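Long-range contact in glycerol-3-phosphate dehydrogenase [NAD(P)+] (Coxiella burnetii, PDB 3K96), which probably catalyses the NAD(P)H-dependent reduction of dihydroxyacetone phosphate to sn-glycerol 3-phosphate, the precursor for phospholipid synthesis: residues L211-T223 and A304-A316. Sequence-based numbering, arbitrary orientation.
Sequences LCGSVKNILAIAT and AIEGLYNTDQVHA
Ile218 lays its CG1-CD1 arm across helix 307-316, over the turn formed by Asn310, Thr311 and Val314. Its CD1 meets Val314 CB at 3.7 Å, while CG1 and CG2 both lie against Thr311 OG1. That hydroxyl is turned back into its own helix, donating to Gly307 O at 2.7 Å, and Thr311 N reaches the same oxygen from the opposite face of its plane; the threonine can therefore sit against an isoleucine with its polar atom already engaged. One turn further along, Ile221 ends over backbone: with CG1 beside its own N (chi1 -66°) and the chain extended beyond, CD1 comes to 3.7 Å from Gly307 C. Having no side chain, Gly307 lets the helices close in here, its CA 5.1 Å from that of Asn217. Both helices belong to the all-helical C-terminal domain that follows the Rossmann-type NAD-binding domain in this family, and their axes cross at -119°, with helix 326-336 packing beside Ile218 and Thr311. Val314 CG2 touches Ser214 O. The interface turns polar at Asn310, a turn before Val314 on its helix. The amides of Asn217 and Asn310 are nearly coplanar, 6° apart, yet Asn217 ND2 gives Asn310 OD1 only a weak bond of 3.4 Å. A water ties Asn310 OD1 more closely, donating to it and to Gly213 O while accepting from Asn217 N at 2.9 Å, a backbone NH left without a partner in the preceding turn where helix 211-223 kinks. Asn217 OD1 accepts a weak bond from the NZ of Lys216, the predicted proton acceptor, also hydrogen-bonded to Thr273 OG1.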
loop_
_atom_site.group_PDB
_atom_site.type_symbol
_atom_site.label_atom_id
_atom_site.label_comp_id
_atom_site.label_asym_id
_atom_site.label_seq_id
_atom_site.Cartn_x
_atom_site.Cartn_y
_atom_site.Cartn_z
ATOM N N LEU A 211 -12.057 12.696 4.589
ATOM C CA LEU A 211 -11.207 12.444 5.724
ATOM C C LEU A 211 -9.967 11.606 5.368
ATOM O O LEU A 211 -8.882 11.862 5.881
ATOM C CB LEU A 211 -12.034 11.846 6.862
ATOM C CG LEU A 211 -12.986 12.878 7.483
ATOM C CD1 LEU A 211 -13.918 12.182 8.455
ATOM C CD2 LEU A 211 -12.198 14.026 8.186
ATOM N N CYS A 212 -10.125 10.644 4.465
ATOM C CA CYS A 212 -8.983 9.846 4.007
ATOM C C CYS A 212 -7.975 10.762 3.364
ATOM O O CYS A 212 -6.773 10.672 3.622
ATOM C CB CYS A 212 -9.418 8.782 2.995
ATOM S SG CYS A 212 -10.183 7.368 3.731
ATOM N N GLY A 213 -8.472 11.644 2.496
ATOM C CA GLY A 213 -7.609 12.581 1.813
ATOM C C GLY A 213 -6.967 13.584 2.750
ATOM O O GLY A 213 -5.911 14.108 2.457
ATOM N N SER A 214 -7.581 13.861 3.885
ATOM C CA SER A 214 -7.018 14.879 4.765
ATOM C C SER A 214 -5.911 14.309 5.670
ATOM O O SER A 214 -5.239 15.056 6.365
ATOM C CB SER A 214 -8.121 15.509 5.624
ATOM O OG SER A 214 -8.558 14.602 6.637
ATOM N N VAL A 215 -5.741 12.995 5.653
ATOM C CA VAL A 215 -4.724 12.345 6.480
ATOM C C VAL A 215 -3.537 11.760 5.691
ATOM O O VAL A 215 -2.454 11.640 6.225
ATOM C CB VAL A 215 -5.360 11.229 7.292
ATOM C CG1 VAL A 215 -4.312 10.488 8.129
ATOM C CG2 VAL A 215 -6.438 11.806 8.204
ATOM N N LYS A 216 -3.719 11.443 4.410
ATOM C CA LYS A 216 -2.663 10.759 3.670
ATOM C C LYS A 216 -1.315 11.481 3.602
ATOM O O LYS A 216 -0.284 10.824 3.640
ATOM C CB LYS A 216 -3.091 10.426 2.256
ATOM C CG LYS A 216 -3.370 11.646 1.425
ATOM C CD LYS A 216 -2.765 11.480 0.103
ATOM C CE LYS A 216 -2.849 12.748 -0.700
ATOM N NZ LYS A 216 -1.754 12.689 -1.721
ATOM N N ASN A 217 -1.315 12.811 3.493
ATOM C CA ASN A 217 -0.059 13.556 3.410
ATOM C C ASN A 217 0.694 13.615 4.724
ATOM O O ASN A 217 1.897 13.788 4.735
ATOM C CB ASN A 217 -0.282 14.963 2.908
ATOM C CG ASN A 217 -0.608 15.007 1.435
ATOM O OD1 ASN A 217 -0.212 14.128 0.655
ATOM N ND2 ASN A 217 -1.299 16.053 1.036
ATOM N N ILE A 218 -0.036 13.508 5.821
ATOM C CA ILE A 218 0.546 13.444 7.140
ATOM C C ILE A 218 1.315 12.110 7.216
ATOM O O ILE A 218 2.457 12.041 7.694
ATOM C CB ILE A 218 -0.552 13.416 8.230
ATOM C CG1 ILE A 218 -1.447 14.685 8.167
ATOM C CG2 ILE A 218 0.093 13.245 9.605
ATOM C CD1 ILE A 218 -2.696 14.611 9.081
ATOM N N LEU A 219 0.686 11.051 6.725
ATOM C CA LEU A 219 1.325 9.722 6.728
ATOM C C LEU A 219 2.516 9.695 5.763
ATOM O O LEU A 219 3.511 9.016 6.021
ATOM C CB LEU A 219 0.310 8.624 6.428
ATOM C CG LEU A 219 -0.870 8.636 7.420
ATOM C CD1 LEU A 219 -1.907 7.543 7.109
ATOM C CD2 LEU A 219 -0.383 8.506 8.855
ATOM N N ALA A 220 2.427 10.460 4.678
ATOM C CA ALA A 220 3.523 10.569 3.722
ATOM C C ALA A 220 4.737 11.201 4.396
ATOM O O ALA A 220 5.863 10.807 4.145
ATOM C CB ALA A 220 3.085 11.398 2.501
ATOM N N ILE A 221 4.502 12.187 5.261
ATOM C CA ILE A 221 5.600 12.804 5.982
ATOM C C ILE A 221 6.198 11.772 6.933
ATOM O O ILE A 221 7.416 11.609 6.967
ATOM C CB ILE A 221 5.183 14.047 6.746
ATOM C CG1 ILE A 221 4.755 15.162 5.771
ATOM C CG2 ILE A 221 6.340 14.552 7.620
ATOM C CD1 ILE A 221 4.284 16.434 6.511
ATOM N N ALA A 222 5.343 11.054 7.659
ATOM C CA ALA A 222 5.798 10.033 8.605
ATOM C C ALA A 222 6.631 8.956 7.919
ATOM O O ALA A 222 7.725 8.629 8.371
ATOM C CB ALA A 222 4.605 9.398 9.328
ATOM N N THR A 223 6.123 8.388 6.835
ATOM C CA THR A 223 6.860 7.365 6.140
ATOM C C THR A 223 8.111 7.952 5.476
ATOM O O THR A 223 9.120 7.261 5.319
ATOM C CB THR A 223 5.995 6.646 5.131
ATOM O OG1 THR A 223 5.453 7.599 4.214
ATOM C CG2 THR A 223 4.854 5.914 5.845
ATOM N N ALA A 304 5.152 25.834 -1.617
ATOM C CA ALA A 304 4.438 25.441 -0.411
ATOM C C ALA A 304 3.959 24.004 -0.474
ATOM O O ALA A 304 3.533 23.535 -1.536
ATOM C CB ALA A 304 3.233 26.356 -0.224
ATOM N N ILE A 305 4.046 23.301 0.648
ATOM C CA ILE A 305 3.517 21.946 0.715
ATOM C C ILE A 305 2.331 21.968 1.670
ATOM O O ILE A 305 2.163 22.901 2.437
ATOM C CB ILE A 305 4.551 20.858 1.111
ATOM C CG1 ILE A 305 5.077 21.056 2.529
ATOM C CG2 ILE A 305 5.692 20.797 0.101
ATOM C CD1 ILE A 305 5.959 19.873 2.977
ATOM N N GLU A 306 1.499 20.949 1.615
ATOM C CA GLU A 306 0.303 20.945 2.442
ATOM C C GLU A 306 0.375 20.104 3.675
ATOM O O GLU A 306 -0.411 20.303 4.580
ATOM C CB GLU A 306 -0.878 20.445 1.636
ATOM C CG GLU A 306 -1.572 21.463 0.823
ATOM C CD GLU A 306 -2.543 20.789 -0.106
ATOM O OE1 GLU A 306 -2.043 20.058 -0.984
ATOM O OE2 GLU A 306 -3.775 20.977 0.037
ATOM N N GLY A 307 1.321 19.176 3.729
ATOM C CA GLY A 307 1.398 18.242 4.847
ATOM C C GLY A 307 1.484 18.834 6.232
ATOM O O GLY A 307 0.890 18.292 7.169
ATOM N N LEU A 308 2.247 19.907 6.393
ATOM C CA LEU A 308 2.372 20.532 7.728
ATOM C C LEU A 308 1.011 21.129 8.135
ATOM O O LEU A 308 0.540 20.922 9.242
ATOM C CB LEU A 308 3.465 21.605 7.787
ATOM C CG LEU A 308 4.914 21.161 7.604
ATOM C CD1 LEU A 308 5.148 20.771 6.163
ATOM C CD2 LEU A 308 5.842 22.291 7.979
ATOM N N TYR A 309 0.397 21.864 7.218
ATOM C CA TYR A 309 -0.928 22.425 7.450
ATOM C C TYR A 309 -1.918 21.302 7.731
ATOM O O TYR A 309 -2.679 21.390 8.691
ATOM C CB TYR A 309 -1.364 23.236 6.233
ATOM C CG TYR A 309 -2.630 24.014 6.412
ATOM C CD1 TYR A 309 -2.635 25.225 7.106
ATOM C CD2 TYR A 309 -3.809 23.590 5.820
ATOM C CE1 TYR A 309 -3.817 25.969 7.244
ATOM C CE2 TYR A 309 -4.985 24.319 5.946
ATOM C CZ TYR A 309 -4.988 25.500 6.657
ATOM O OH TYR A 309 -6.166 26.213 6.766
ATOM N N ASN A 310 -1.921 20.250 6.914
ATOM C CA ASN A 310 -2.813 19.121 7.160
ATOM C C ASN A 310 -2.605 18.566 8.578
ATOM O O ASN A 310 -3.564 18.242 9.253
ATOM C CB ASN A 310 -2.572 17.925 6.222
ATOM C CG ASN A 310 -2.900 18.183 4.750
ATOM O OD1 ASN A 310 -2.456 17.403 3.897
ATOM N ND2 ASN A 310 -3.661 19.236 4.440
ATOM N N THR A 311 -1.342 18.400 8.989
ATOM C CA THR A 311 -1.022 17.830 10.293
ATOM C C THR A 311 -1.632 18.693 11.385
ATOM O O THR A 311 -2.298 18.198 12.304
ATOM C CB THR A 311 0.516 17.724 10.538
ATOM O OG1 THR A 311 1.121 16.919 9.530
ATOM C CG2 THR A 311 0.829 17.095 11.893
ATOM N N ASP A 312 -1.433 19.990 11.268
ATOM C CA ASP A 312 -1.954 20.911 12.281
ATOM C C ASP A 312 -3.467 20.892 12.360
ATOM O O ASP A 312 -4.022 20.886 13.458
ATOM C CB ASP A 312 -1.447 22.332 12.011
ATOM C CG ASP A 312 0.052 22.449 12.205
ATOM O OD1 ASP A 312 0.637 21.524 12.846
ATOM O OD2 ASP A 312 0.643 23.453 11.722
ATOM N N GLN A 313 -4.144 20.841 11.207
ATOM C CA GLN A 313 -5.621 20.872 11.219
ATOM C C GLN A 313 -6.213 19.578 11.760
ATOM O O GLN A 313 -7.149 19.602 12.565
ATOM C CB GLN A 313 -6.194 21.165 9.827
ATOM C CG GLN A 313 -5.791 22.507 9.249
ATOM C CD GLN A 313 -6.270 23.672 10.083
ATOM O OE1 GLN A 313 -7.411 23.713 10.537
ATOM N NE2 GLN A 313 -5.397 24.632 10.284
ATOM N N VAL A 314 -5.651 18.450 11.341
ATOM C CA VAL A 314 -6.142 17.167 11.783
ATOM C C VAL A 314 -5.828 16.953 13.249
ATOM O O VAL A 314 -6.665 16.428 13.990
ATOM C CB VAL A 314 -5.600 16.012 10.909
ATOM C CG1 VAL A 314 -5.928 14.665 11.521
ATOM C CG2 VAL A 314 -6.171 16.127 9.508
ATOM N N HIS A 315 -4.652 17.385 13.682
ATOM C CA HIS A 315 -4.273 17.253 15.101
ATOM C C HIS A 315 -5.295 18.000 15.959
ATOM O O HIS A 315 -5.779 17.465 16.950
ATOM C CB HIS A 315 -2.875 17.799 15.360
ATOM C CG HIS A 315 -2.418 17.649 16.784
ATOM N ND1 HIS A 315 -2.387 18.702 17.674
ATOM C CD2 HIS A 315 -1.975 16.572 17.465
ATOM C CE1 HIS A 315 -1.941 18.276 18.844
ATOM N NE2 HIS A 315 -1.688 16.984 18.744
ATOM N N ALA A 316 -5.648 19.220 15.561
ATOM C CA ALA A 316 -6.628 19.992 16.314
ATOM C C ALA A 316 -7.977 19.282 16.322
ATOM O O ALA A 316 -8.651 19.242 17.342
ATOM C CB ALA A 316 -6.765 21.428 15.747
HETATM O O HOH W 1 -3.451 14.765 3.604
#